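Long-range contact in Zn-dependent hydrolase, glyoxylase (Echinicola vietnamensis, PDB 6T5K), which probably hydrolyses beta-lactam antibiotics to substituted beta-amino acids, as a zinc-dependent class B metallo-beta-lactamase: residues 33-41 with 171-179. Sequence-based numbering, arbitrary orientation.
Sequences KQVSPHTYV and YFPDDQVLF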
ATOM      1  N   LYS A  33       3.350 -12.698   2.113  1.00 21.70           N
ATOM      2  CA  LYS A  33       2.524 -13.732   1.515  1.00 21.42           C
ATOM      3  C   LYS A  33       2.366 -13.428   0.030  1.00 19.78           C
ATOM      4  O   LYS A  33       1.988 -12.316  -0.340  1.00 19.61           O
ATOM      5  CB  LYS A  33       1.122 -13.767   2.163  1.00 25.18           C
ATOM      6  CG  LYS A  33       1.010 -14.603   3.442  1.00 34.72           C
ATOM      7  N   GLN A  34       2.630 -14.412  -0.817  1.00 18.93           N
ATOM      8  CA  GLN A  34       2.328 -14.266  -2.231  1.00 18.78           C
ATOM      9  C   GLN A  34       0.834 -14.488  -2.430  1.00 20.45           C
ATOM     10  O   GLN A  34       0.302 -15.540  -2.055  1.00 20.79           O
ATOM     11  CB  GLN A  34       3.137 -15.250  -3.059  1.00 20.56           C
ATOM     12  CG  GLN A  34       2.978 -15.009  -4.528  1.00 20.47           C
ATOM     13  CD  GLN A  34       3.814 -15.928  -5.392  1.00 23.35           C
ATOM     14  OE1 GLN A  34       4.501 -16.812  -4.894  1.00 27.89           O
ATOM     15  NE2 GLN A  34       3.787 -15.707  -6.684  1.00 22.50           N
ATOM     16  N   VAL A  35       0.165 -13.509  -3.043  1.00 17.83           N
ATOM     17  CA  VAL A  35      -1.285 -13.539  -3.196  1.00 17.92           C
ATOM     18  C   VAL A  35      -1.733 -13.593  -4.645  1.00 17.31           C
ATOM     19  O   VAL A  35      -2.926 -13.803  -4.902  1.00 19.71           O
ATOM     20  CB  VAL A  35      -1.950 -12.360  -2.458  1.00 19.12           C
ATOM     21  CG1 VAL A  35      -1.699 -12.508  -0.969  1.00 20.02           C
ATOM     22  CG2 VAL A  35      -1.435 -11.028  -2.983  1.00 20.38           C
ATOM     23  N   SER A  36      -0.814 -13.466  -5.594  1.00 17.21           N
ATOM     24  CA  SER A  36      -1.107 -13.621  -7.015  1.00 17.27           C
ATOM     25  C   SER A  36       0.213 -13.938  -7.692  1.00 16.95           C
ATOM     26  O   SER A  36       1.269 -13.886  -7.047  1.00 17.37           O
ATOM     27  CB  SER A  36      -1.743 -12.351  -7.606  1.00 17.61           C
ATOM     28  OG  SER A  36      -0.801 -11.312  -7.762  1.00 18.16           O
ATOM     29  N   PRO A  37       0.202 -14.222  -8.996  1.00 18.89           N
ATOM     30  CA  PRO A  37       1.486 -14.580  -9.637  1.00 17.67           C
ATOM     31  C   PRO A  37       2.598 -13.575  -9.423  1.00 18.62           C
ATOM     32  O   PRO A  37       3.760 -13.979  -9.272  1.00 21.32           O
ATOM     33  CB  PRO A  37       1.111 -14.752 -11.117  1.00 18.91           C
ATOM     34  CG  PRO A  37      -0.300 -15.247 -11.053  1.00 21.29           C
ATOM     35  CD  PRO A  37      -0.939 -14.470  -9.899  1.00 20.49           C
ATOM     36  N   HIS A  38       2.273 -12.282  -9.391  1.00 17.03           N
ATOM     37  CA  HIS A  38       3.278 -11.244  -9.280  1.00 17.24           C
ATOM     38  C   HIS A  38       3.107 -10.322  -8.084  1.00 16.97           C
ATOM     39  O   HIS A  38       3.853  -9.349  -7.979  1.00 17.94           O
ATOM     40  CB  HIS A  38       3.292 -10.381 -10.547  1.00 18.63           C
ATOM     41  CG  HIS A  38       3.548 -11.161 -11.785  1.00 21.02           C
ATOM     42  ND1 HIS A  38       2.527 -11.649 -12.572  1.00 22.51           N
ATOM     43  CD2 HIS A  38       4.704 -11.563 -12.365  1.00 24.29           C
ATOM     44  CE1 HIS A  38       3.041 -12.325 -13.582  1.00 25.30           C
ATOM     45  NE2 HIS A  38       4.356 -12.303 -13.474  1.00 24.38           N
ATOM     46  N   THR A  39       2.134 -10.543  -7.208  1.00 16.19           N
ATOM     47  CA  THR A  39       1.954  -9.627  -6.096  1.00 16.06           C
ATOM     48  C   THR A  39       1.950 -10.354  -4.764  1.00 16.69           C
ATOM     49  O   THR A  39       1.610 -11.542  -4.659  1.00 15.95           O
ATOM     50  CB  THR A  39       0.711  -8.694  -6.200  1.00 17.54           C
ATOM     51  OG1 THR A  39      -0.487  -9.385  -5.826  1.00 17.77           O
ATOM     52  CG2 THR A  39       0.596  -8.116  -7.589  1.00 18.08           C
ATOM     53  N   TYR A  40       2.391  -9.611  -3.760  1.00 16.71           N
ATOM     54  CA  TYR A  40       2.638 -10.109  -2.421  1.00 16.69           C
ATOM     55  C   TYR A  40       2.137  -9.065  -1.430  1.00 17.77           C
ATOM     56  O   TYR A  40       2.166  -7.859  -1.699  1.00 17.55           O
ATOM     57  CB  TYR A  40       4.146 -10.264  -2.179  1.00 16.95           C
ATOM     58  CG  TYR A  40       4.849 -11.186  -3.134  1.00 17.90           C
ATOM     59  CD1 TYR A  40       4.991 -10.855  -4.485  1.00 19.19           C
ATOM     60  CD2 TYR A  40       5.328 -12.419  -2.709  1.00 19.28           C
ATOM     61  CE1 TYR A  40       5.606 -11.718  -5.369  1.00 21.03           C
ATOM     62  CE2 TYR A  40       5.981 -13.272  -3.577  1.00 20.79           C
ATOM     63  CZ  TYR A  40       6.091 -12.924  -4.916  1.00 20.06           C
ATOM     64  OH  TYR A  40       6.721 -13.767  -5.800  1.00 23.93           O
ATOM     65  N   VAL A  41       1.671  -9.524  -0.279  1.00 17.03           N
ATOM     66  CA  VAL A  41       1.332  -8.626   0.817  1.00 17.98           C
ATOM     67  C   VAL A  41       2.431  -8.725   1.868  1.00 18.24           C
ATOM     68  O   VAL A  41       2.838  -9.832   2.244  1.00 19.00           O
ATOM     69  CB  VAL A  41      -0.043  -8.963   1.416  1.00 18.41           C
ATOM     70  CG1 VAL A  41      -0.371  -8.020   2.534  1.00 18.28           C
ATOM     71  CG2 VAL A  41      -1.119  -8.952   0.337  1.00 19.70           C
ATOM     72  N   TYR A 171      -2.285   0.099  -8.579  1.00 14.20           N
ATOM     73  CA  TYR A 171      -3.035  -0.802  -9.444  1.00 14.00           C
ATOM     74  C   TYR A 171      -2.056  -1.570 -10.312  1.00 14.89           C
ATOM     75  O   TYR A 171      -1.228  -0.971 -11.004  1.00 14.98           O
ATOM     76  CB  TYR A 171      -3.973   0.003 -10.330  1.00 15.09           C
ATOM     77  CG  TYR A 171      -4.683  -0.819 -11.361  1.00 16.32           C
ATOM     78  CD1 TYR A 171      -5.495  -1.906 -11.018  1.00 16.43           C
ATOM     79  CD2 TYR A 171      -4.530  -0.514 -12.700  1.00 17.09           C
ATOM     80  CE1 TYR A 171      -6.146  -2.626 -12.009  1.00 19.13           C
ATOM     81  CE2 TYR A 171      -5.164  -1.219 -13.675  1.00 20.34           C
ATOM     82  CZ  TYR A 171      -5.976  -2.261 -13.338  1.00 19.92           C
ATOM     83  OH  TYR A 171      -6.597  -2.953 -14.349  1.00 22.94           O
ATOM     84  N   PHE A 172      -2.169  -2.892 -10.289  1.00 14.60           N
ATOM     85  CA  PHE A 172      -1.309  -3.776 -11.078  1.00 14.90           C
ATOM     86  C   PHE A 172      -2.212  -4.563 -12.007  1.00 14.09           C
ATOM     87  O   PHE A 172      -2.826  -5.565 -11.591  1.00 13.99           O
ATOM     88  CB  PHE A 172      -0.528  -4.720 -10.187  1.00 15.23           C
ATOM     89  CG  PHE A 172       0.368  -5.639 -10.943  1.00 15.47           C
ATOM     90  CD1 PHE A 172       1.378  -5.141 -11.741  1.00 16.06           C
ATOM     91  CD2 PHE A 172       0.168  -6.984 -10.905  1.00 15.68           C
ATOM     92  CE1 PHE A 172       2.215  -5.992 -12.432  1.00 17.33           C
ATOM     93  CE2 PHE A 172       0.981  -7.813 -11.585  1.00 16.59           C
ATOM     94  CZ  PHE A 172       2.000  -7.325 -12.364  1.00 16.80           C
ATOM     95  N   PRO A 173      -2.317  -4.157 -13.264  1.00 14.67           N
ATOM     96  CA  PRO A 173      -3.368  -4.716 -14.106  1.00 16.09           C
ATOM     97  C   PRO A 173      -3.123  -6.157 -14.502  1.00 14.01           C
ATOM     98  O   PRO A 173      -4.075  -6.904 -14.730  1.00 15.57           O
ATOM     99  CB  PRO A 173      -3.370  -3.788 -15.326  1.00 18.06           C
ATOM    100  CG  PRO A 173      -1.959  -3.186 -15.352  1.00 17.84           C
ATOM    101  CD  PRO A 173      -1.657  -2.987 -13.886  1.00 16.88           C
ATOM    102  N   ASP A 174      -1.876  -6.597 -14.614  1.00 14.42           N
ATOM    103  CA  ASP A 174      -1.646  -7.947 -15.134  1.00 15.59           C
ATOM    104  C   ASP A 174      -2.324  -9.013 -14.284  1.00 15.17           C
ATOM    105  O   ASP A 174      -2.794 -10.025 -14.816  1.00 17.40           O
ATOM    106  CB  ASP A 174      -0.160  -8.230 -15.221  1.00 16.28           C
ATOM    107  CG  ASP A 174       0.501  -7.387 -16.242  1.00 18.53           C
ATOM    108  OD1 ASP A 174       0.627  -6.189 -15.947  1.00 21.71           O
ATOM    109  OD2 ASP A 174       0.850  -7.907 -17.324  1.00 21.58           O
ATOM    110  N   ASP A 175      -2.344  -8.837 -12.966  1.00 14.31           N
ATOM    111  CA  ASP A 175      -3.025  -9.772 -12.079  1.00 15.31           C
ATOM    112  C   ASP A 175      -4.365  -9.211 -11.597  1.00 15.30           C
ATOM    113  O   ASP A 175      -5.004  -9.841 -10.732  1.00 16.18           O
ATOM    114  CB  ASP A 175      -2.154 -10.088 -10.844  1.00 16.69           C
ATOM    115  CG  ASP A 175      -0.874 -10.848 -11.163  1.00 18.50           C
ATOM    116  OD1 ASP A 175      -0.598 -11.209 -12.327  1.00 19.47           O
ATOM    117  OD2 ASP A 175      -0.107 -11.068 -10.186  1.00 18.78           O
ATOM    118  N   GLN A 176      -4.764  -8.033 -12.065  1.00 14.83           N
ATOM    119  CA  GLN A 176      -6.008  -7.375 -11.624  1.00 14.48           C
ATOM    120  C   GLN A 176      -6.034  -7.258 -10.085  1.00 13.12           C
ATOM    121  O   GLN A 176      -6.980  -7.651  -9.395  1.00 14.24           O
ATOM    122  CB  GLN A 176      -7.269  -8.054 -12.194  1.00 16.97           C
ATOM    123  CG  GLN A 176      -7.610  -7.629 -13.582  1.00 21.47           C
ATOM    124  CD  GLN A 176      -8.007  -6.110 -13.726  1.00 24.58           C
ATOM    125  OE1 GLN A 176      -8.356  -5.442 -12.796  1.00 21.95           O
ATOM    126  NE2 GLN A 176      -7.981  -5.625 -14.957  0.60 28.95           N
ATOM    127  N   VAL A 177      -4.957  -6.615  -9.575  1.00 13.86           N
ATOM    128  CA  VAL A 177      -4.756  -6.423  -8.148  1.00 13.86           C
ATOM    129  C   VAL A 177      -4.737  -4.939  -7.835  1.00 14.48           C
ATOM    130  O   VAL A 177      -4.045  -4.157  -8.492  1.00 15.21           O
ATOM    131  CB  VAL A 177      -3.423  -7.049  -7.699  1.00 14.60           C
ATOM    132  CG1 VAL A 177      -3.155  -6.764  -6.202  1.00 14.72           C
ATOM    133  CG2 VAL A 177      -3.420  -8.526  -7.947  1.00 14.33           C
ATOM    134  N   LEU A 178      -5.420  -4.574  -6.769  1.00 14.16           N
ATOM    135  CA  LEU A 178      -5.410  -3.215  -6.274  1.00 12.94           C
ATOM    136  C   LEU A 178      -4.858  -3.219  -4.865  1.00 12.69           C
ATOM    137  O   LEU A 178      -5.379  -3.942  -4.002  1.00 14.68           O
ATOM    138  CB  LEU A 178      -6.840  -2.650  -6.201  1.00 14.87           C
ATOM    139  CG  LEU A 178      -6.919  -1.171  -5.801  1.00 18.24           C
ATOM    140  CD1 LEU A 178      -6.814  -0.293  -7.028  1.00 18.19           C
ATOM    141  CD2 LEU A 178      -8.191  -0.843  -5.037  1.00 20.71           C
ATOM    142  N   PHE A 179      -3.850  -2.372  -4.626  1.00 13.62           N
ATOM    143  CA  PHE A 179      -3.455  -2.020  -3.269  1.00 14.14           C
ATOM    144  C   PHE A 179      -4.241  -0.763  -2.896  1.00 14.83           C
ATOM    145  O   PHE A 179      -3.950   0.339  -3.387  1.00 14.46           O
ATOM    146  CB  PHE A 179      -1.957  -1.793  -3.100  1.00 13.76           C
ATOM    147  CG  PHE A 179      -1.603  -1.474  -1.686  1.00 14.18           C
ATOM    148  CD1 PHE A 179      -1.730  -2.435  -0.702  1.00 15.89           C
ATOM    149  CD2 PHE A 179      -1.197  -0.201  -1.329  1.00 16.24           C
ATOM    150  CE1 PHE A 179      -1.454  -2.129   0.618  1.00 16.05           C
ATOM    151  CE2 PHE A 179      -0.931   0.118  -0.018  1.00 16.34           C
ATOM    152  CZ  PHE A 179      -1.033  -0.855   0.962  1.00 16.27           C
TER
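Asp175 reaches from the turn of one beta hairpin into the turn of another, where Ser36 and His38 grip its carboxylate; the two hairpins belong to the two facing sheets of the metallo-beta-lactamase alpha-beta/beta-alpha sandwich. Residues 33-41 link strands 30-34 and 39-48 of the larger sheet, residues 171-179 link strands 169-172 and 177-181 of the smaller one, and a G1 beta bulge at Gln176 and Val177 opposite Phe172 shapes the second turn.

Three hydrogen bonds cross, all to the buried Asp175. OD2 takes two: the backbone N of His38 meets the syn lone pair of OD2 at 2.8 Å, while OG of Ser36 donates from the anti side, tilted out of the carboxylate plane, at a short 2.5 Å. OD1 receives a longer but nearly straight bond from ND1 of His38, on the syn side and likewise tilted (3.2 Å, 172° at the hydrogen). The acceptor lies in the imidazole plane, yet ring and carboxylate are turned 34° apart. With both oxygens held, rotation of the carboxylate is restricted, and the three donors would be expected to favour its charged form.

Apolar contacts flank this polar cluster. Phe172, its CG anti to the backbone N (chi1 -180°), extends toward the first hairpin; its CE2 meets CB of His38 at 3.6 Å and its CD2 meets CG2 of Thr39 at 3.5 Å. The His38 and Phe172 rings are oblique. Val61 of strand 54-63 and Lys152 of strand 152-157 also touch Phe172. OG1 of Thr39 and CG2 of Val177 meet tip to tip at 3.7 Å, with Ile220 of strand 218-221 against the valine.

From behind, a second-shell bond positions Ser36: OG1 of Thr39 donates to its OG at 2.7 Å, leaving the serine proton directed at OD2 of Asp175.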